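Dihydrodipicolinate synthase (Bacteroides thetaiotaomicron, PDB 4XKY) probably acts as a Schiff-base-forming aldolase of the DapA family, as a dihydrodipicolinate synthase or possibly an N-acetylneuraminate lyase. Local coordinates at residues 131-136 against 158-163. Numbering follows the deposited sequence.
Sequences LPLFLY and PGVIGF
The Phe-134 ring meets Ile-161 and Gly-162 inside the barrel: Ile-161 CG1 lies over one face, 4.1 Å from the ring centroid, a CH-pi contact. Phe-134 CD1 approaches Gly-162 CA at 3.5 Å, and Gly-162, having no side chain, lets the ring lie against its CA. Ile-161 CG1 sits between its own backbone N and carbonyl carbon (chi1 58°), which brings CD1 beside Phe-134 CE2 and tightly against Pro-132 CB, at 3.4 Å. Ser-187 and Leu-189 of the next strand also touch the aromatic ring. With Phe-134 cut back to an alanine, Ile-161 would probably lose its aromatic partner and a gap would open beside Gly-162 CA. On the helix-facing side, Leu-135 CG packs on Val-160 CG1 (3.9 Å), the two side chains crossing at about a right angle, with Ile-154 of helix 148-154 touching both.

Outward from these groups, parallel strands 133-137 and 160-165 pair through their backbones. Ile-161 N donates to Leu-133 O almost straight (168° at the hydrogen), whereas Leu-135 N reaches Gly-162 O from above the carbonyl plane. Pairing shifts by one residue between Leu-133 and Phe-134, a beta bulge. At the polar edge Gly-159 O accepts Leu-133 N (2.8 Å, bent to 134°) and a water that also donates to Leu-131 O. This beta-alpha-beta unit of the TIM barrel thus couples apolar packing to backbone bonding, which would help hold in register the strands carrying Tyr-136 and Lys-164, the predicted proton-transfer and Schiff-base residues, the latter itself backbone-bonded to Leu-135.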
ATOM      1  N   LEU A 131     -33.648  -9.599   4.629  1.00 37.13           N
ATOM      2  CA  LEU A 131     -33.138 -10.371   5.763  1.00 35.40           C
ATOM      3  C   LEU A 131     -32.221  -9.511   6.630  1.00 35.32           C
ATOM      4  O   LEU A 131     -31.673  -8.509   6.150  1.00 34.91           O
ATOM      5  CB  LEU A 131     -32.359 -11.593   5.254  1.00 34.65           C
ATOM      6  CG  LEU A 131     -33.141 -12.692   4.518  1.00 34.59           C
ATOM      7  CD1 LEU A 131     -32.196 -13.682   3.864  1.00 33.05           C
ATOM      8  CD2 LEU A 131     -34.146 -13.427   5.402  1.00 35.94           C
ATOM      9  N   PRO A 132     -32.021  -9.907   7.906  1.00 35.75           N
ATOM     10  CA  PRO A 132     -31.058  -9.194   8.749  1.00 35.34           C
ATOM     11  C   PRO A 132     -29.662  -9.225   8.142  1.00 33.93           C
ATOM     12  O   PRO A 132     -29.355 -10.110   7.337  1.00 34.69           O
ATOM     13  CB  PRO A 132     -31.070  -9.980  10.064  1.00 36.48           C
ATOM     14  CG  PRO A 132     -32.327 -10.774  10.064  1.00 36.79           C
ATOM     15  CD  PRO A 132     -32.716 -10.987   8.635  1.00 36.41           C
ATOM     16  N   LEU A 133     -28.825  -8.274   8.529  1.00 33.12           N
ATOM     17  CA  LEU A 133     -27.543  -8.102   7.896  1.00 32.80           C
ATOM     18  C   LEU A 133     -26.404  -8.202   8.880  1.00 32.16           C
ATOM     19  O   LEU A 133     -26.499  -7.669   9.968  1.00 32.39           O
ATOM     20  CB  LEU A 133     -27.502  -6.718   7.252  1.00 34.82           C
ATOM     21  CG  LEU A 133     -26.160  -6.296   6.647  1.00 36.33           C
ATOM     22  CD1 LEU A 133     -25.888  -7.146   5.438  1.00 37.52           C
ATOM     23  CD2 LEU A 133     -26.143  -4.848   6.219  1.00 38.78           C
ATOM     24  N   PHE A 134     -25.319  -8.857   8.475  1.00 32.11           N
ATOM     25  CA  PHE A 134     -24.014  -8.770   9.156  1.00 32.25           C
ATOM     26  C   PHE A 134     -23.118  -7.895   8.286  1.00 33.57           C
ATOM     27  O   PHE A 134     -23.052  -8.073   7.063  1.00 33.81           O
ATOM     28  CB  PHE A 134     -23.343 -10.153   9.318  1.00 31.14           C
ATOM     29  CG  PHE A 134     -23.995 -11.034  10.351  1.00 32.50           C
ATOM     30  CD1 PHE A 134     -23.468 -11.144  11.637  1.00 33.51           C
ATOM     31  CD2 PHE A 134     -25.152 -11.734  10.039  1.00 33.31           C
ATOM     32  CE1 PHE A 134     -24.081 -11.952  12.582  1.00 35.02           C
ATOM     33  CE2 PHE A 134     -25.777 -12.524  10.981  1.00 34.86           C
ATOM     34  CZ  PHE A 134     -25.244 -12.628  12.258  1.00 35.91           C
ATOM     35  N   LEU A 135     -22.458  -6.936   8.923  1.00 34.65           N
ATOM     36  CA  LEU A 135     -21.456  -6.106   8.275  1.00 35.83           C
ATOM     37  C   LEU A 135     -20.154  -6.850   8.258  1.00 36.67           C
ATOM     38  O   LEU A 135     -19.826  -7.570   9.214  1.00 34.64           O
ATOM     39  CB  LEU A 135     -21.241  -4.825   9.066  1.00 36.08           C
ATOM     40  CG  LEU A 135     -22.467  -3.957   9.245  1.00 36.89           C
ATOM     41  CD1 LEU A 135     -22.125  -2.887  10.253  1.00 38.04           C
ATOM     42  CD2 LEU A 135     -22.866  -3.363   7.909  1.00 36.87           C
ATOM     43  N   TYR A 136     -19.383  -6.703   7.190  1.00 40.65           N
ATOM     44  CA  TYR A 136     -18.033  -7.239   7.281  1.00 46.56           C
ATOM     45  C   TYR A 136     -16.937  -6.420   6.652  1.00 48.53           C
ATOM     46  O   TYR A 136     -17.067  -5.811   5.592  1.00 42.91           O
ATOM     47  CB  TYR A 136     -17.952  -8.725   6.928  1.00 51.18           C
ATOM     48  CG  TYR A 136     -17.850  -9.077   5.487  1.00 54.00           C
ATOM     49  CD1 TYR A 136     -16.620  -9.382   4.911  1.00 55.88           C
ATOM     50  CD2 TYR A 136     -18.987  -9.165   4.705  1.00 55.54           C
ATOM     51  CE1 TYR A 136     -16.530  -9.734   3.576  1.00 55.97           C
ATOM     52  CE2 TYR A 136     -18.917  -9.532   3.378  1.00 57.80           C
ATOM     53  CZ  TYR A 136     -17.690  -9.811   2.812  1.00 56.13           C
ATOM     54  OH  TYR A 136     -17.641 -10.156   1.483  1.00 53.94           O
ATOM     55  N   PRO A 158     -32.329  -1.733  13.254  1.00 49.57           N
ATOM     56  CA  PRO A 158     -32.675  -3.093  13.682  1.00 47.84           C
ATOM     57  C   PRO A 158     -32.389  -4.154  12.618  1.00 45.60           C
ATOM     58  O   PRO A 158     -32.292  -5.327  12.945  1.00 45.36           O
ATOM     59  CB  PRO A 158     -34.183  -3.017  13.972  1.00 50.20           C
ATOM     60  CG  PRO A 158     -34.675  -1.767  13.346  1.00 51.25           C
ATOM     61  CD  PRO A 158     -33.507  -0.854  13.127  1.00 51.36           C
ATOM     62  N   GLY A 159     -32.252  -3.745  11.362  1.00 43.25           N
ATOM     63  CA  GLY A 159     -31.910  -4.671  10.285  1.00 41.90           C
ATOM     64  C   GLY A 159     -30.453  -5.136  10.229  1.00 39.84           C
ATOM     65  O   GLY A 159     -30.101  -5.964   9.371  1.00 38.14           O
ATOM     66  N   VAL A 160     -29.617  -4.606  11.128  1.00 38.66           N
ATOM     67  CA  VAL A 160     -28.184  -4.899  11.186  1.00 37.89           C
ATOM     68  C   VAL A 160     -27.905  -5.625  12.506  1.00 37.70           C
ATOM     69  O   VAL A 160     -28.124  -5.065  13.570  1.00 38.16           O
ATOM     70  CB  VAL A 160     -27.358  -3.590  11.087  1.00 39.32           C
ATOM     71  CG1 VAL A 160     -25.865  -3.869  11.088  1.00 38.48           C
ATOM     72  CG2 VAL A 160     -27.694  -2.837   9.816  1.00 40.29           C
ATOM     73  N   ILE A 161     -27.458  -6.879  12.462  1.00 36.38           N
ATOM     74  CA  ILE A 161     -27.396  -7.680  13.707  1.00 37.30           C
ATOM     75  C   ILE A 161     -25.999  -8.143  14.086  1.00 36.53           C
ATOM     76  O   ILE A 161     -25.811  -8.769  15.110  1.00 36.93           O
ATOM     77  CB  ILE A 161     -28.345  -8.907  13.676  1.00 37.19           C
ATOM     78  CG1 ILE A 161     -28.036  -9.831  12.496  1.00 37.20           C
ATOM     79  CG2 ILE A 161     -29.790  -8.441  13.628  1.00 39.11           C
ATOM     80  CD1 ILE A 161     -28.856 -11.123  12.441  1.00 37.04           C
ATOM     81  N   GLY A 162     -25.001  -7.842  13.277  1.00 36.10           N
ATOM     82  CA  GLY A 162     -23.681  -8.297  13.626  1.00 34.82           C
ATOM     83  C   GLY A 162     -22.580  -7.764  12.761  1.00 34.53           C
ATOM     84  O   GLY A 162     -22.814  -6.975  11.848  1.00 34.70           O
ATOM     85  N   PHE A 163     -21.380  -8.224  13.084  1.00 33.65           N
ATOM     86  CA  PHE A 163     -20.159  -7.773  12.472  1.00 35.79           C
ATOM     87  C   PHE A 163     -19.170  -8.940  12.460  1.00 36.44           C
ATOM     88  O   PHE A 163     -19.034  -9.659  13.462  1.00 34.76           O
ATOM     89  CB  PHE A 163     -19.621  -6.600  13.291  1.00 37.25           C
ATOM     90  CG  PHE A 163     -18.249  -6.127  12.880  1.00 37.57           C
ATOM     91  CD1 PHE A 163     -18.090  -5.293  11.786  1.00 37.51           C
ATOM     92  CD2 PHE A 163     -17.126  -6.480  13.614  1.00 37.81           C
ATOM     93  CE1 PHE A 163     -16.835  -4.854  11.399  1.00 38.33           C
ATOM     94  CE2 PHE A 163     -15.867  -6.023  13.241  1.00 38.16           C
ATOM     95  CZ  PHE A 163     -15.722  -5.215  12.128  1.00 37.16           C
TER
HETATM   96  O   HOH W   1     -31.100  -6.083   6.700  1.00 43.05           O